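Local coordinates for protein tryptophan synthase alpha-subunit (Pyrococcus furiosus, PDB 1GEQ) that cleaves indoleglycerol phosphate to indole and glyceraldehyde 3-phosphate, the aldol step performed by the alpha subunit of tryptophan synthase, at residues A[15-20]-A[227-232]. Sequence-based numbering, arbitrary orientation.
Sequences DPDKQS and IGEKGR
Asp-17 and Arg-232 form a salt bridge at the seam of a TIM barrel, where the loop after its first strand, 6-12, meets the end of helix 221-230, which follows its last strand. The case illustrates how one carboxylate can serve two tasks at once. Asp-17 OD2 pairs with Arg-232 NH1 at 2.5 Å, so short that the exact separation is doubtful, with the carboxylate and guanidinium planes turned 38° apart. Asp-17 OD1 caps helix 18-28, accepting from Ser-20 N at 2.8 Å and from Ser-20 OG at the same distance, both from one face of the carboxylate. Ser-20 OG in turn lies over the centre of one guanidinium face. The chain of Arg-232 bends about its CG-CD bond (chi3 68°), which swings its end back to Asp-17 while Arg-232 CG packs against Pro-16 CG at 3.8 Å.

Deeper in, the ring of Pro-16, which follows a cis peptide bond, sets Pro-16 CD 3.9 Å from Ile-227 CG2. That methyl also touches the carbonyl O and the carboxylate of Asp-15, whose OD1 is held by a salt bridge to Arg-57. Phe-24 of helix 18-28 touches both Pro-16 and Ile-227. Gly-231, with positive phi, is the first residue past helix 221-230 to leave helical geometry. Two waters span the seam: one donates to Ser-20 OG and Arg-232 O, and the other bridges Asp-15 OD2 (2.9 Å) and Ile-227 O (3.0 Å).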
loop_
_atom_site.group_PDB
_atom_site.type_symbol
_atom_site.label_atom_id
_atom_site.label_comp_id
_atom_site.label_asym_id
_atom_site.label_seq_id
_atom_site.Cartn_x
_atom_site.Cartn_y
_atom_site.Cartn_z
ATOM N N ASP A 15 4.327 -5.605 -12.669
ATOM C CA ASP A 15 5.644 -5.006 -12.900
ATOM C C ASP A 15 6.753 -5.996 -12.537
ATOM O O ASP A 15 7.028 -6.209 -11.356
ATOM C CB ASP A 15 5.790 -3.735 -12.050
ATOM C CG ASP A 15 7.146 -3.068 -12.207
ATOM O OD1 ASP A 15 7.487 -2.227 -11.350
ATOM O OD2 ASP A 15 7.868 -3.367 -13.180
ATOM N N PRO A 16 7.425 -6.594 -13.538
ATOM C CA PRO A 16 7.292 -6.478 -15.000
ATOM C C PRO A 16 6.141 -7.273 -15.623
ATOM O O PRO A 16 5.745 -7.012 -16.761
ATOM C CB PRO A 16 8.646 -6.969 -15.496
ATOM C CG PRO A 16 8.919 -8.092 -14.553
ATOM C CD PRO A 16 8.581 -7.454 -13.206
ATOM N N ASP A 17 5.631 -8.260 -14.895
ATOM C CA ASP A 17 4.522 -9.082 -15.374
ATOM C C ASP A 17 3.798 -9.720 -14.187
ATOM O O ASP A 17 4.346 -9.787 -13.092
ATOM C CB ASP A 17 5.030 -10.146 -16.370
ATOM C CG ASP A 17 6.221 -10.928 -15.853
ATOM O OD1 ASP A 17 6.053 -11.747 -14.929
ATOM O OD2 ASP A 17 7.335 -10.721 -16.375
ATOM N N LYS A 18 2.568 -10.185 -14.401
ATOM C CA LYS A 18 1.781 -10.761 -13.313
ATOM C C LYS A 18 2.419 -11.956 -12.612
ATOM O O LYS A 18 2.227 -12.138 -11.408
ATOM C CB LYS A 18 0.380 -11.142 -13.805
ATOM C CG LYS A 18 0.328 -12.329 -14.745
ATOM C CD LYS A 18 -1.117 -12.707 -15.059
ATOM C CE LYS A 18 -1.170 -14.022 -15.824
ATOM N NZ LYS A 18 -2.566 -14.421 -16.143
ATOM N N GLN A 19 3.175 -12.759 -13.352
ATOM C CA GLN A 19 3.824 -13.921 -12.759
ATOM C C GLN A 19 4.977 -13.510 -11.849
ATOM O O GLN A 19 5.180 -14.090 -10.782
ATOM C CB GLN A 19 4.343 -14.863 -13.849
ATOM C CG GLN A 19 4.877 -16.172 -13.299
ATOM C CD GLN A 19 3.794 -16.993 -12.615
ATOM O OE1 GLN A 19 3.974 -17.475 -11.493
ATOM N NE2 GLN A 19 2.662 -17.156 -13.291
ATOM N N SER A 20 5.740 -12.508 -12.269
ATOM C CA SER A 20 6.854 -12.048 -11.456
ATOM C C SER A 20 6.326 -11.439 -10.159
ATOM O O SER A 20 6.894 -11.663 -9.096
ATOM C CB SER A 20 7.691 -11.027 -12.230
ATOM O OG SER A 20 8.331 -11.648 -13.342
ATOM N N ILE A 227 13.184 -3.623 -8.745
ATOM C CA ILE A 227 12.454 -4.317 -9.792
ATOM C C ILE A 227 12.657 -3.651 -11.157
ATOM O O ILE A 227 12.851 -4.334 -12.161
ATOM C CB ILE A 227 10.950 -4.394 -9.455
ATOM C CG1 ILE A 227 10.758 -5.303 -8.231
ATOM C CG2 ILE A 227 10.156 -4.910 -10.663
ATOM C CD1 ILE A 227 9.325 -5.409 -7.738
ATOM N N GLY A 228 12.620 -2.324 -11.198
ATOM C CA GLY A 228 12.819 -1.641 -12.463
ATOM C C GLY A 228 14.222 -1.868 -13.006
ATOM O O GLY A 228 14.471 -1.741 -14.205
ATOM N N GLU A 229 15.142 -2.215 -12.118
ATOM C CA GLU A 229 16.523 -2.451 -12.506
ATOM C C GLU A 229 16.838 -3.908 -12.852
ATOM O O GLU A 229 17.551 -4.170 -13.815
ATOM C CB GLU A 229 17.449 -1.987 -11.386
ATOM C CG GLU A 229 18.926 -2.149 -11.683
ATOM C CD GLU A 229 19.782 -1.803 -10.485
ATOM O OE1 GLU A 229 21.015 -1.985 -10.556
ATOM O OE2 GLU A 229 19.215 -1.349 -9.466
ATOM N N LYS A 230 16.305 -4.843 -12.066
ATOM C CA LYS A 230 16.554 -6.270 -12.269
ATOM C C LYS A 230 15.426 -7.029 -12.954
ATOM O O LYS A 230 15.600 -8.181 -13.357
ATOM C CB LYS A 230 16.844 -6.941 -10.926
ATOM C CG LYS A 230 17.994 -6.334 -10.150
ATOM C CD LYS A 230 19.320 -6.558 -10.854
ATOM C CE LYS A 230 20.477 -6.097 -9.986
ATOM N NZ LYS A 230 21.784 -6.470 -10.590
ATOM N N GLY A 231 14.268 -6.398 -13.073
ATOM C CA GLY A 231 13.143 -7.059 -13.706
ATOM C C GLY A 231 12.784 -8.384 -13.054
ATOM O O GLY A 231 12.739 -8.498 -11.824
ATOM N N ARG A 232 12.534 -9.393 -13.881
ATOM C CA ARG A 232 12.163 -10.723 -13.403
ATOM C C ARG A 232 13.169 -11.351 -12.445
ATOM O O ARG A 232 12.823 -12.240 -11.670
ATOM C CB ARG A 232 11.951 -11.645 -14.602
ATOM C CG ARG A 232 11.033 -11.056 -15.653
ATOM C CD ARG A 232 10.974 -11.959 -16.863
ATOM N NE ARG A 232 10.292 -13.208 -16.556
ATOM C CZ ARG A 232 9.059 -13.496 -16.956
ATOM N NH1 ARG A 232 8.380 -12.622 -17.686
ATOM N NH2 ARG A 232 8.502 -14.653 -16.622
HETATM O O HOH W 1 10.429 -4.389 -13.919
HETATM O O HOH W 2 10.530 -13.398 -11.616
#